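Local coordinates for phosphoethanolamine N-methyltransferase 1 (Haemonchus contortus, PDB 4KRG), which probably catalyses the S-adenosylmethionine-dependent N-methylation of phosphoethanolamine, a step in nematode phosphocholine biosynthesis, at residues S189-R202 and W234-T247. Sequence-based numbering, arbitrary orientation.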
loop_
_atom_site.group_PDB
_atom_site.type_symbol
_atom_site.label_atom_id
_atom_site.label_comp_id
_atom_site.label_asym_id
_atom_site.label_seq_id
_atom_site.Cartn_x
_atom_site.Cartn_y
_atom_site.Cartn_z
ATOM N N SER A 189 -6.565 -4.813 0.289
ATOM C CA SER A 189 -5.602 -3.776 0.666
ATOM C C SER A 189 -6.268 -2.432 0.906
ATOM O O SER A 189 -5.865 -1.679 1.789
ATOM C CB SER A 189 -4.550 -3.613 -0.427
ATOM O OG SER A 189 -5.170 -3.485 -1.691
ATOM N N SER A 190 -7.289 -2.136 0.110
ATOM C CA SER A 190 -7.992 -0.859 0.198
ATOM C C SER A 190 -8.668 -0.651 1.556
ATOM O O SER A 190 -8.805 0.481 2.024
ATOM C CB SER A 190 -9.014 -0.750 -0.927
ATOM O OG SER A 190 -9.843 -1.892 -0.951
ATOM N N LEU A 191 -9.080 -1.744 2.190
ATOM C CA LEU A 191 -9.780 -1.672 3.470
ATOM C C LEU A 191 -8.856 -1.247 4.601
ATOM O O LEU A 191 -9.256 -0.532 5.524
ATOM C CB LEU A 191 -10.408 -3.022 3.803
ATOM C CG LEU A 191 -11.398 -3.527 2.758
ATOM C CD1 LEU A 191 -12.085 -4.792 3.234
ATOM C CD2 LEU A 191 -12.419 -2.457 2.457
ATOM N N TYR A 192 -7.618 -1.713 4.544
ATOM C CA TYR A 192 -6.653 -1.320 5.545
ATOM C C TYR A 192 -6.369 0.172 5.406
ATOM O O TYR A 192 -6.438 0.906 6.383
ATOM C CB TYR A 192 -5.386 -2.152 5.413
ATOM C CG TYR A 192 -5.538 -3.585 5.875
ATOM C CD1 TYR A 192 -5.870 -3.875 7.195
ATOM C CD2 TYR A 192 -5.313 -4.647 5.007
ATOM C CE1 TYR A 192 -5.987 -5.182 7.631
ATOM C CE2 TYR A 192 -5.421 -5.957 5.439
ATOM C CZ TYR A 192 -5.759 -6.213 6.751
ATOM O OH TYR A 192 -5.882 -7.507 7.183
ATOM N N ILE A 193 -6.089 0.623 4.187
ATOM C CA ILE A 193 -5.795 2.039 3.949
ATOM C C ILE A 193 -6.950 2.930 4.407
ATOM O O ILE A 193 -6.742 3.900 5.130
ATOM C CB ILE A 193 -5.491 2.330 2.463
ATOM C CG1 ILE A 193 -4.326 1.469 1.968
ATOM C CG2 ILE A 193 -5.182 3.805 2.266
ATOM C CD1 ILE A 193 -4.240 1.389 0.448
ATOM N N LYS A 194 -8.169 2.588 4.003
ATOM C CA LYS A 194 -9.336 3.390 4.363
ATOM C C LYS A 194 -9.595 3.408 5.867
ATOM O O LYS A 194 -9.932 4.449 6.423
ATOM C CB LYS A 194 -10.580 2.938 3.589
ATOM C CG LYS A 194 -10.497 3.224 2.089
ATOM C CD LYS A 194 -11.819 2.981 1.368
ATOM C CE LYS A 194 -12.835 4.077 1.652
ATOM N NZ LYS A 194 -12.326 5.418 1.262
ATOM N N LEU A 195 -9.427 2.266 6.525
ATOM C CA LEU A 195 -9.619 2.216 7.975
ATOM C C LEU A 195 -8.639 3.143 8.671
ATOM O O LEU A 195 -9.017 3.912 9.537
ATOM C CB LEU A 195 -9.466 0.792 8.509
ATOM C CG LEU A 195 -9.513 0.679 10.038
ATOM C CD1 LEU A 195 -10.791 1.296 10.584
ATOM C CD2 LEU A 195 -9.390 -0.762 10.485
ATOM N N LEU A 196 -7.381 3.076 8.267
ATOM C CA LEU A 196 -6.347 3.903 8.863
ATOM C C LEU A 196 -6.664 5.391 8.723
ATOM O O LEU A 196 -6.554 6.152 9.684
ATOM C CB LEU A 196 -4.987 3.559 8.250
ATOM C CG LEU A 196 -4.416 2.197 8.665
ATOM C CD1 LEU A 196 -3.339 1.724 7.694
ATOM C CD2 LEU A 196 -3.849 2.287 10.068
ATOM N N ARG A 197 -7.085 5.791 7.528
ATOM C CA ARG A 197 -7.387 7.191 7.244
ATOM C C ARG A 197 -8.638 7.664 7.976
ATOM O O ARG A 197 -8.779 8.848 8.269
ATOM C CB ARG A 197 -7.544 7.420 5.734
ATOM C CG ARG A 197 -6.279 7.170 4.918
ATOM C CD ARG A 197 -6.497 7.497 3.451
ATOM N NE ARG A 197 -6.624 8.935 3.230
ATOM C CZ ARG A 197 -7.118 9.491 2.127
ATOM N NH1 ARG A 197 -7.560 8.733 1.135
ATOM N NH2 ARG A 197 -7.183 10.810 2.021
ATOM N N ALA A 198 -9.539 6.737 8.279
ATOM C CA ALA A 198 -10.811 7.086 8.910
ATOM C C ALA A 198 -10.667 7.419 10.390
ATOM O O ALA A 198 -11.360 8.300 10.898
ATOM C CB ALA A 198 -11.825 5.965 8.728
ATOM N N ILE A 199 -9.785 6.699 11.077
ATOM C CA ILE A 199 -9.671 6.787 12.532
ATOM C C ILE A 199 -9.478 8.216 13.049
ATOM O O ILE A 199 -8.640 8.971 12.549
ATOM C CB ILE A 199 -8.541 5.865 13.066
ATOM C CG1 ILE A 199 -8.987 4.405 13.022
ATOM C CG2 ILE A 199 -8.156 6.230 14.497
ATOM C CD1 ILE A 199 -7.876 3.413 13.308
ATOM N N ARG A 200 -10.288 8.575 14.040
ATOM C CA ARG A 200 -10.132 9.813 14.787
ATOM C C ARG A 200 -10.203 9.445 16.257
ATOM O O ARG A 200 -11.231 8.960 16.724
ATOM C CB ARG A 200 -11.254 10.792 14.452
ATOM C CG ARG A 200 -11.288 11.247 13.008
ATOM C CD ARG A 200 -10.034 12.004 12.651
ATOM N NE ARG A 200 -10.068 12.484 11.276
ATOM C CZ ARG A 200 -9.733 11.751 10.222
ATOM N NH1 ARG A 200 -9.337 10.495 10.377
ATOM N NH2 ARG A 200 -9.798 12.280 9.011
ATOM N N TYR A 201 -9.114 9.672 16.982
ATOM C CA TYR A 201 -9.030 9.288 18.388
ATOM C C TYR A 201 -8.826 10.492 19.300
ATOM O O TYR A 201 -7.909 11.287 19.086
ATOM C CB TYR A 201 -7.873 8.306 18.577
ATOM C CG TYR A 201 -7.550 7.957 20.015
ATOM C CD1 TYR A 201 -8.232 6.946 20.670
ATOM C CD2 TYR A 201 -6.543 8.628 20.713
ATOM C CE1 TYR A 201 -7.933 6.619 21.981
ATOM C CE2 TYR A 201 -6.240 8.304 22.025
ATOM C CZ TYR A 201 -6.937 7.302 22.652
ATOM O OH TYR A 201 -6.642 6.977 23.953
ATOM N N ARG A 202 -9.677 10.618 20.316
ATOM C CA ARG A 202 -9.482 11.634 21.343
ATOM C C ARG A 202 -8.772 11.021 22.538
ATOM O O ARG A 202 -9.265 10.061 23.135
ATOM C CB ARG A 202 -10.812 12.235 21.798
ATOM C CG ARG A 202 -10.644 13.429 22.731
ATOM C CD ARG A 202 -11.975 14.075 23.129
ATOM N NE ARG A 202 -12.550 14.909 22.073
ATOM C CZ ARG A 202 -12.275 16.200 21.893
ATOM N NH1 ARG A 202 -11.426 16.820 22.698
ATOM N NH2 ARG A 202 -12.849 16.875 20.905
ATOM N N TRP A 234 2.372 -0.645 4.996
ATOM C CA TRP A 234 2.074 0.770 5.146
ATOM C C TRP A 234 2.856 1.327 6.314
ATOM O O TRP A 234 2.967 0.680 7.352
ATOM C CB TRP A 234 0.585 0.974 5.452
ATOM C CG TRP A 234 -0.347 0.268 4.525
ATOM C CD1 TRP A 234 -0.859 0.748 3.355
ATOM C CD2 TRP A 234 -0.887 -1.046 4.698
ATOM N NE1 TRP A 234 -1.677 -0.189 2.785
ATOM C CE2 TRP A 234 -1.715 -1.297 3.583
ATOM C CE3 TRP A 234 -0.747 -2.037 5.671
ATOM C CZ2 TRP A 234 -2.398 -2.504 3.426
ATOM C CZ3 TRP A 234 -1.424 -3.235 5.509
ATOM C CH2 TRP A 234 -2.242 -3.454 4.398
ATOM N N LEU A 235 3.388 2.529 6.148
ATOM C CA LEU A 235 3.934 3.277 7.273
ATOM C C LEU A 235 2.987 4.438 7.534
ATOM O O LEU A 235 2.640 5.189 6.621
ATOM C CB LEU A 235 5.340 3.792 6.973
ATOM C CG LEU A 235 6.050 4.477 8.144
ATOM C CD1 LEU A 235 6.218 3.518 9.302
ATOM C CD2 LEU A 235 7.405 4.999 7.692
ATOM N N THR A 236 2.574 4.570 8.785
ATOM C CA THR A 236 1.493 5.465 9.162
ATOM C C THR A 236 1.884 6.295 10.389
ATOM O O THR A 236 2.409 5.763 11.368
ATOM C CB THR A 236 0.229 4.646 9.442
ATOM O OG1 THR A 236 -0.148 3.947 8.250
ATOM C CG2 THR A 236 -0.899 5.531 9.864
ATOM N N LYS A 237 1.624 7.596 10.327
ATOM C CA LYS A 237 2.078 8.531 11.347
ATOM C C LYS A 237 0.906 9.100 12.152
ATOM O O LYS A 237 -0.133 9.437 11.585
ATOM C CB LYS A 237 2.854 9.674 10.682
ATOM C CG LYS A 237 3.649 10.538 11.647
ATOM C CD LYS A 237 4.349 11.680 10.921
ATOM C CE LYS A 237 5.193 12.504 11.875
ATOM N NZ LYS A 237 5.805 13.660 11.167
ATOM N N LYS A 238 1.081 9.207 13.470
ATOM C CA LYS A 238 0.080 9.808 14.351
ATOM C C LYS A 238 0.230 11.323 14.331
ATOM O O LYS A 238 1.254 11.858 14.746
ATOM C CB LYS A 238 0.243 9.288 15.782
ATOM C CG LYS A 238 -0.569 10.027 16.825
ATOM C CD LYS A 238 -0.314 9.453 18.206
ATOM C CE LYS A 238 -1.021 10.253 19.286
ATOM N NZ LYS A 238 -0.840 9.610 20.618
ATOM N N VAL A 239 -0.794 12.010 13.835
ATOM C CA VAL A 239 -0.741 13.455 13.652
ATOM C C VAL A 239 -2.027 14.105 14.163
ATOM O O VAL A 239 -3.055 13.448 14.271
ATOM C CB VAL A 239 -0.529 13.821 12.165
ATOM C CG1 VAL A 239 0.789 13.259 11.651
ATOM C CG2 VAL A 239 -1.683 13.306 11.336
ATOM N N PRO A 240 -1.969 15.404 14.484
ATOM C CA PRO A 240 -3.158 16.050 15.048
ATOM C C PRO A 240 -4.312 16.144 14.049
ATOM O O PRO A 240 -4.080 16.355 12.862
ATOM C CB PRO A 240 -2.659 17.455 15.393
ATOM C CG PRO A 240 -1.160 17.321 15.491
ATOM C CD PRO A 240 -0.807 16.310 14.461
ATOM N N ALA A 241 -5.538 15.976 14.532
ATOM C CA ALA A 241 -6.726 16.191 13.719
ATOM C C ALA A 241 -7.586 17.276 14.360
ATOM O O ALA A 241 -8.644 16.982 14.919
ATOM C CB ALA A 241 -7.515 14.911 13.584
ATOM N N VAL A 242 -7.128 18.524 14.276
ATOM C CA VAL A 242 -7.815 19.654 14.906
ATOM C C VAL A 242 -9.247 19.812 14.390
ATOM O O VAL A 242 -9.479 19.856 13.183
ATOM C CB VAL A 242 -7.053 20.982 14.678
ATOM C CG1 VAL A 242 -7.814 22.150 15.288
ATOM C CG2 VAL A 242 -5.645 20.903 15.256
ATOM N N GLY A 243 -10.203 19.886 15.311
ATOM C CA GLY A 243 -11.582 20.148 14.947
ATOM C C GLY A 243 -12.365 18.945 14.460
ATOM O O GLY A 243 -13.558 19.056 14.184
ATOM N N ASP A 244 -11.710 17.795 14.345
ATOM C CA ASP A 244 -12.395 16.598 13.881
ATOM C C ASP A 244 -13.204 15.976 15.013
ATOM O O ASP A 244 -13.046 16.362 16.171
ATOM C CB ASP A 244 -11.390 15.596 13.315
ATOM C CG ASP A 244 -10.783 16.059 12.000
ATOM O OD1 ASP A 244 -10.957 17.245 11.644
ATOM O OD2 ASP A 244 -10.128 15.237 11.325
ATOM N N GLU A 245 -14.075 15.028 14.674
ATOM C CA GLU A 245 -14.884 14.330 15.675
ATOM C C GLU A 245 -14.500 12.852 15.768
ATOM O O GLU A 245 -14.142 12.237 14.763
ATOM C CB GLU A 245 -16.375 14.464 15.358
ATOM C CG GLU A 245 -16.789 13.861 14.021
ATOM C CD GLU A 245 -18.297 13.707 13.887
ATOM O OE1 GLU A 245 -19.035 14.411 14.605
ATOM O OE2 GLU A 245 -18.744 12.877 13.070
ATOM N N GLU A 246 -14.582 12.288 16.972
ATOM C CA GLU A 246 -14.155 10.908 17.207
ATOM C C GLU A 246 -14.903 9.926 16.328
ATOM O O GLU A 246 -16.055 10.153 15.961
ATOM C CB GLU A 246 -14.365 10.511 18.669
ATOM C CG GLU A 246 -13.507 11.266 19.649
ATOM C CD GLU A 246 -13.829 10.925 21.087
ATOM O OE1 GLU A 246 -14.292 11.827 21.820
ATOM O OE2 GLU A 246 -13.616 9.760 21.483
ATOM N N THR A 247 -14.236 8.834 15.985
ATOM C CA THR A 247 -14.895 7.745 15.295
ATOM C C THR A 247 -14.953 6.594 16.266
ATOM O O THR A 247 -13.917 6.107 16.712
ATOM C CB THR A 247 -14.127 7.309 14.043
ATOM O OG1 THR A 247 -12.732 7.206 14.354
ATOM C CG2 THR A 247 -14.317 8.317 12.928
HETATM O O HOH W 1 -11.763 8.035 20.756
HETATM O O HOH W 2 -15.249 14.389 20.789
#
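Arg-200 grips the returning chain through both backbone and side chain. Its N-H reaches Thr-247 OG1 at 2.8 Å, while Thr-247 N donates back to Arg-200 O at 3.1 Å. Thr-247 holds OG1 between its own N and carbonyl carbon (chi1 45°), turning the hydroxyl to that amide. The arginine chain bends at chi2, bringing NE within 2.8 Å of Asp-244 OD2, which uses its anti lone pair; the two charged planes are nearly coplanar, 24° apart. NH1 turns back to its own chain, bonding Arg-197 O and Ile-199 O where helix 189-198 ends, so the guanidinium ties that helix terminus to the type II turn Ala-241 to Asp-244. Further out, Arg-202 NE and Glu-246 OE1 form a long salt bridge of 3.5 Å, with a water bonded to both.

At the other end the contact is apolar. Tyr-192 CB sits over one face of the Trp-234 six-membered ring, 3.9 Å from its centroid, a CH-pi contact, and Ile-193 CG1 lies 3.8 Å from Trp-234 CD1. Residues 234-240 run nearly parallel to helix 189-198 (8°). Strand 231-240, antiparallel to 154-161 and 208-218, extends the Rossmann-like methyltransferase core. The chemistry thus implies a helix packed on strand 231-240 through hydrophobic groups and anchored just past its C-terminal end by two neutral hydrogen bonds and a salt bridge.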